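Long-range contacts in acyl-[acyl-carrier-protein]--UDP-N-acetylglucosamine O-acyltransferase (PDB 4E6U), which probably transfers a hydroxyacyl chain from acyl carrier protein to UDP-N-acetylglucosamine, the opening step of lipid A synthesis for lipopolysaccharide: residues A[45-50]-A[61-66]; A[24-29]-A[38-43]. One frame throughout, in Å; residues are numbered along the deposited sequence.

Contact 1. Residues A[45-50]-A[61-66]; sequences KLHSHV and NNEIFQ. With SO4 (sulfate ion), chain C.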
# COMPACT_ATOMS: atom_id res chain seq x y z
N LYS A 45 -1.62 -19.47 -16.69
CA LYS A 45 -0.17 -19.34 -16.47
C LYS A 45 0.13 -18.72 -15.12
O LYS A 45 -0.35 -17.61 -14.82
CB LYS A 45 0.49 -18.48 -17.55
CG LYS A 45 1.97 -18.17 -17.29
CD LYS A 45 2.58 -17.36 -18.44
CE LYS A 45 4.05 -17.10 -18.17
NZ LYS A 45 4.70 -16.38 -19.31
N LEU A 46 0.89 -19.45 -14.33
CA LEU A 46 1.49 -18.90 -13.12
C LEU A 46 2.94 -18.64 -13.43
O LEU A 46 3.62 -19.51 -13.97
CB LEU A 46 1.39 -19.89 -11.96
CG LEU A 46 0.09 -19.95 -11.16
CD1 LEU A 46 -1.12 -20.24 -12.04
CD2 LEU A 46 0.20 -20.97 -10.06
N HIS A 47 3.42 -17.45 -13.07
CA HIS A 47 4.85 -17.13 -13.16
C HIS A 47 5.60 -17.87 -12.05
O HIS A 47 5.08 -18.81 -11.47
CB HIS A 47 4.98 -15.61 -13.07
CG HIS A 47 4.49 -14.91 -14.30
ND1 HIS A 47 5.33 -14.20 -15.14
CD2 HIS A 47 3.25 -14.84 -14.85
CE1 HIS A 47 4.62 -13.72 -16.15
NE2 HIS A 47 3.36 -14.11 -16.00
N SER A 48 6.84 -17.46 -11.76
CA SER A 48 7.54 -18.02 -10.61
C SER A 48 6.92 -17.51 -9.31
O SER A 48 6.21 -16.49 -9.29
CB SER A 48 9.03 -17.64 -10.65
OG SER A 48 9.25 -16.28 -10.31
N HIS A 49 7.19 -18.20 -8.20
CA HIS A 49 6.93 -17.65 -6.87
C HIS A 49 5.46 -17.30 -6.60
O HIS A 49 5.16 -16.32 -5.90
CB HIS A 49 7.79 -16.40 -6.58
CG HIS A 49 9.26 -16.66 -6.52
ND1 HIS A 49 10.08 -16.51 -7.62
CD2 HIS A 49 10.06 -17.03 -5.50
CE1 HIS A 49 11.32 -16.79 -7.28
NE2 HIS A 49 11.34 -17.10 -6.01
N VAL A 50 4.55 -18.10 -7.13
CA VAL A 50 3.13 -17.97 -6.81
C VAL A 50 2.76 -19.00 -5.77
O VAL A 50 3.13 -20.17 -5.91
CB VAL A 50 2.23 -18.14 -8.06
CG1 VAL A 50 0.74 -18.08 -7.68
CG2 VAL A 50 2.58 -17.06 -9.11
N ASN A 61 -7.25 -19.57 -18.84
CA ASN A 61 -6.56 -18.42 -19.42
C ASN A 61 -6.30 -17.25 -18.47
O ASN A 61 -6.23 -16.10 -18.89
CB ASN A 61 -7.26 -17.95 -20.71
CG ASN A 61 -7.29 -19.04 -21.76
OD1 ASN A 61 -6.28 -19.65 -22.06
ND2 ASN A 61 -8.47 -19.29 -22.31
N ASN A 62 -6.11 -17.58 -17.18
CA ASN A 62 -5.66 -16.59 -16.20
C ASN A 62 -4.16 -16.43 -16.26
O ASN A 62 -3.46 -17.32 -16.75
CB ASN A 62 -6.10 -17.05 -14.82
CG ASN A 62 -7.61 -17.05 -14.67
OD1 ASN A 62 -8.22 -15.98 -14.61
ND2 ASN A 62 -8.22 -18.22 -14.64
N GLU A 63 -3.68 -15.32 -15.75
CA GLU A 63 -2.26 -15.13 -15.60
C GLU A 63 -2.02 -14.54 -14.24
O GLU A 63 -2.59 -13.48 -13.89
CB GLU A 63 -1.71 -14.24 -16.71
CG GLU A 63 -0.18 -14.16 -16.69
CD GLU A 63 0.41 -13.42 -17.88
OE1 GLU A 63 1.66 -13.38 -17.99
OE2 GLU A 63 -0.35 -12.84 -18.71
N ILE A 64 -1.16 -15.21 -13.49
CA ILE A 64 -0.86 -14.85 -12.09
C ILE A 64 0.64 -14.65 -11.95
O ILE A 64 1.42 -15.56 -12.26
CB ILE A 64 -1.33 -15.92 -11.10
CG1 ILE A 64 -2.82 -16.28 -11.35
CG2 ILE A 64 -1.11 -15.45 -9.66
CD1 ILE A 64 -3.41 -17.33 -10.41
N PHE A 65 1.04 -13.47 -11.49
CA PHE A 65 2.44 -13.07 -11.43
C PHE A 65 3.08 -13.36 -10.07
O PHE A 65 2.41 -13.69 -9.06
CB PHE A 65 2.57 -11.58 -11.75
CG PHE A 65 2.38 -11.25 -13.21
CD1 PHE A 65 1.11 -11.29 -13.79
CD2 PHE A 65 3.46 -10.88 -13.98
CE1 PHE A 65 0.93 -10.97 -15.15
CE2 PHE A 65 3.30 -10.57 -15.34
CZ PHE A 65 2.01 -10.61 -15.92
N GLN A 66 4.40 -13.28 -10.06
CA GLN A 66 5.19 -13.60 -8.89
C GLN A 66 4.76 -12.85 -7.64
O GLN A 66 4.39 -11.65 -7.69
CB GLN A 66 6.68 -13.31 -9.16
CG GLN A 66 7.00 -11.90 -9.71
CD GLN A 66 6.97 -11.76 -11.22
OE1 GLN A 66 7.38 -10.71 -11.76
NE2 GLN A 66 6.51 -12.76 -11.90
S SO4 C . 7.80 -14.18 -18.87
O1 SO4 C . 8.55 -15.05 -19.79
O2 SO4 C . 7.10 -13.16 -19.64
O3 SO4 C . 6.82 -14.99 -18.14
O4 SO4 C . 8.73 -13.54 -17.93
O HOH W 1 3.00 -14.16 -20.19
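Lys45 and Leu46 pair in parallel with Glu63 and Ile64, joining successive coils of the left-handed parallel beta-helix that the hexapeptide-repeat acyltransferases share. The backbone ladder has three rungs: Lys45 N gives to Asn62 O (2.8 Å), Ile64 N to Lys45 O (2.9 Å), and His47 N to Ile64 O (2.9 Å), the last nearly straight at 172°. Leu46 and Ile64 lie side by side toward the core, and the Val50 and Ile64 side chains cross at about a right angle, valine CG1 touching isoleucine CG2.

On the other face, His47 NE2 donates to Glu63 OE1 at 2.7 Å. The carboxylate oxygen sits in the ring plane and receives the hydrogen on its anti lone pair. Glu63 gets there fully extended, its CG trans to the backbone N (chi1 -173°). The His47 ring is sandwiched: Phe65 stacks on one face, offset, with centroids 4.0 Å apart, while Lys45 CE lies over the opposite face near the rim. Arg95 makes a cation-pi contact with Phe65.

OE1 also accepts from a water that accepts from Lys45 NZ. The lysine and glutamate are thus bridged, too far apart for a direct salt bridge, though the nearby positive charge may favour the carboxylate form. The Asn62 side chain turns away to bond Gly89 O and Asn92 N. Ser48 OG and His49 ND1 share a hydrogen bond, and His49 NE2 bonds weakly to Tyr31 O of the second subunit. Gln66 N is buried without a partner. Lys45 NZ donates to a sulfate ion, probably from the crystallisation solution, reaching its O3 at 2.8 Å.

Contact 2. Residues A[24-29]-A[38-43]; sequences SDVQIG and VTIGAG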
# COMPACT_ATOMS: atom_id res chain seq x y z
N SER A 24 -5.10 -29.04 -19.08
CA SER A 24 -4.19 -28.93 -20.20
C SER A 24 -3.61 -27.54 -20.37
O SER A 24 -4.24 -26.52 -20.05
CB SER A 24 -4.89 -29.34 -21.50
OG SER A 24 -5.97 -28.46 -21.79
N ASP A 25 -2.40 -27.52 -20.90
CA ASP A 25 -1.63 -26.34 -21.26
C ASP A 25 -1.47 -25.31 -20.13
O ASP A 25 -1.33 -24.12 -20.38
CB ASP A 25 -2.09 -25.68 -22.59
CG ASP A 25 -2.35 -26.68 -23.70
OD1 ASP A 25 -1.40 -27.36 -24.13
OD2 ASP A 25 -3.51 -26.75 -24.16
N VAL A 26 -1.47 -25.80 -18.89
CA VAL A 26 -1.19 -24.93 -17.73
C VAL A 26 0.31 -24.76 -17.59
O VAL A 26 1.08 -25.72 -17.71
CB VAL A 26 -1.81 -25.51 -16.47
CG1 VAL A 26 -1.27 -24.80 -15.20
CG2 VAL A 26 -3.33 -25.36 -16.53
N GLN A 27 0.72 -23.52 -17.34
CA GLN A 27 2.12 -23.19 -17.07
C GLN A 27 2.25 -22.82 -15.62
O GLN A 27 1.43 -22.07 -15.09
CB GLN A 27 2.57 -22.03 -17.93
CG GLN A 27 2.58 -22.33 -19.41
CD GLN A 27 2.79 -21.06 -20.21
OE1 GLN A 27 1.84 -20.46 -20.73
NE2 GLN A 27 4.02 -20.60 -20.25
N ILE A 28 3.28 -23.35 -14.98
CA ILE A 28 3.58 -23.04 -13.59
C ILE A 28 5.08 -22.84 -13.50
O ILE A 28 5.84 -23.75 -13.82
CB ILE A 28 3.12 -24.16 -12.63
CG1 ILE A 28 1.60 -24.40 -12.73
CG2 ILE A 28 3.53 -23.86 -11.16
CD1 ILE A 28 1.06 -25.56 -11.91
N GLY A 29 5.50 -21.66 -13.06
CA GLY A 29 6.92 -21.36 -13.02
C GLY A 29 7.66 -21.87 -11.79
O GLY A 29 7.09 -22.52 -10.90
N VAL A 38 -6.77 -27.67 -4.98
CA VAL A 38 -6.68 -26.64 -6.01
C VAL A 38 -6.94 -27.23 -7.38
O VAL A 38 -6.43 -28.31 -7.71
CB VAL A 38 -5.31 -25.93 -5.96
CG1 VAL A 38 -5.14 -24.94 -7.11
CG2 VAL A 38 -5.15 -25.23 -4.61
N THR A 39 -7.72 -26.52 -8.19
CA THR A 39 -7.93 -26.89 -9.58
C THR A 39 -7.52 -25.72 -10.43
O THR A 39 -7.91 -24.59 -10.13
CB THR A 39 -9.39 -27.33 -9.85
OG1 THR A 39 -10.28 -26.23 -9.71
CG2 THR A 39 -9.80 -28.42 -8.91
N ILE A 40 -6.73 -25.97 -11.48
CA ILE A 40 -6.26 -24.92 -12.37
C ILE A 40 -6.70 -25.23 -13.79
O ILE A 40 -6.32 -26.26 -14.36
CB ILE A 40 -4.74 -24.72 -12.31
CG1 ILE A 40 -4.31 -24.51 -10.85
CG2 ILE A 40 -4.33 -23.54 -13.19
CD1 ILE A 40 -2.83 -24.26 -10.70
N GLY A 41 -7.49 -24.32 -14.34
CA GLY A 41 -8.09 -24.49 -15.65
C GLY A 41 -7.17 -24.23 -16.82
O GLY A 41 -6.10 -23.61 -16.71
N ALA A 42 -7.62 -24.69 -17.98
CA ALA A 42 -6.79 -24.75 -19.16
C ALA A 42 -6.25 -23.39 -19.56
O ALA A 42 -6.96 -22.39 -19.53
CB ALA A 42 -7.60 -25.35 -20.32
N GLY A 43 -4.98 -23.38 -19.94
CA GLY A 43 -4.37 -22.17 -20.45
C GLY A 43 -3.90 -21.16 -19.41
O GLY A 43 -3.36 -20.13 -19.76
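With no ring across this contact, the flat groups that matter are peptides: those of Ser24 and Gly43 meet where Gly43 N-H approaches Ser24 O in the carbonyl plane, a somewhat long hydrogen bond of 3.2 Å with 150° at the hydrogen. Ser24 O takes this one hydrogen bond, supplemented by a CA-H...O contact from Ala42 CA, also at 3.2 Å. The Gly41 carbonyl is met differently. Val26 CG2 stands above the plane of that peptide, 3.3 Å from Gly41 O.

These contacts make a corner of the left-handed beta-helix, where one coil turns from one sheet into the next and the following coil does the same 18 residues later. Asp25 and Gly43 both have positive phi, and Asp25 O rests against Gly43 CA.

Inside the corner the packing is apolar. Val26 and Ile40 cross at about a right angle, with Val26 CG1 3.9 Å from Ile40 CG2. Both of those methyls are trans to their own backbone N, which in Ile40 leaves CG1 anti to the carbonyl carbon, beside the backbone N, with CD1 extended toward Ile28, whose CD1 lies 4.3 Å from it. The touching parts of the two segments run 103° apart, as befits a contact round a bend and not a strand pairing.

Around it, strand 27-28 is an end strand of its sheet within this chain, its Gln27 joined by backbone hydrogen bonds to Thr44 and Leu46 of the next coil, while the backbone of Ile28 bonds back to Leu9 and His11. Strand 38-40 belongs to a different sheet, between strands 21-22 and 56-58.

Contacts 1 and 2 follow each other along the chain and lie with their centres 10 Å apart, stacking successive coils of the same beta-helix. Strands 27-28 and 45-46 are neighbours in one sheet, where Leu46 N probably donates to Gln27 O at 2.8 Å. A second likely bond, Asn61 N to Ala42 O at 2.9 Å, carries the corner of contact 2 on to the start of segment 61-66. Lys45 CD packs 3.9 Å from Gln27 OE1. Contact 1 lies at the subunit interface and contact 2 does not. The active sites of relatives lie between subunits; nothing in the geometry of these two contacts places a substrate here.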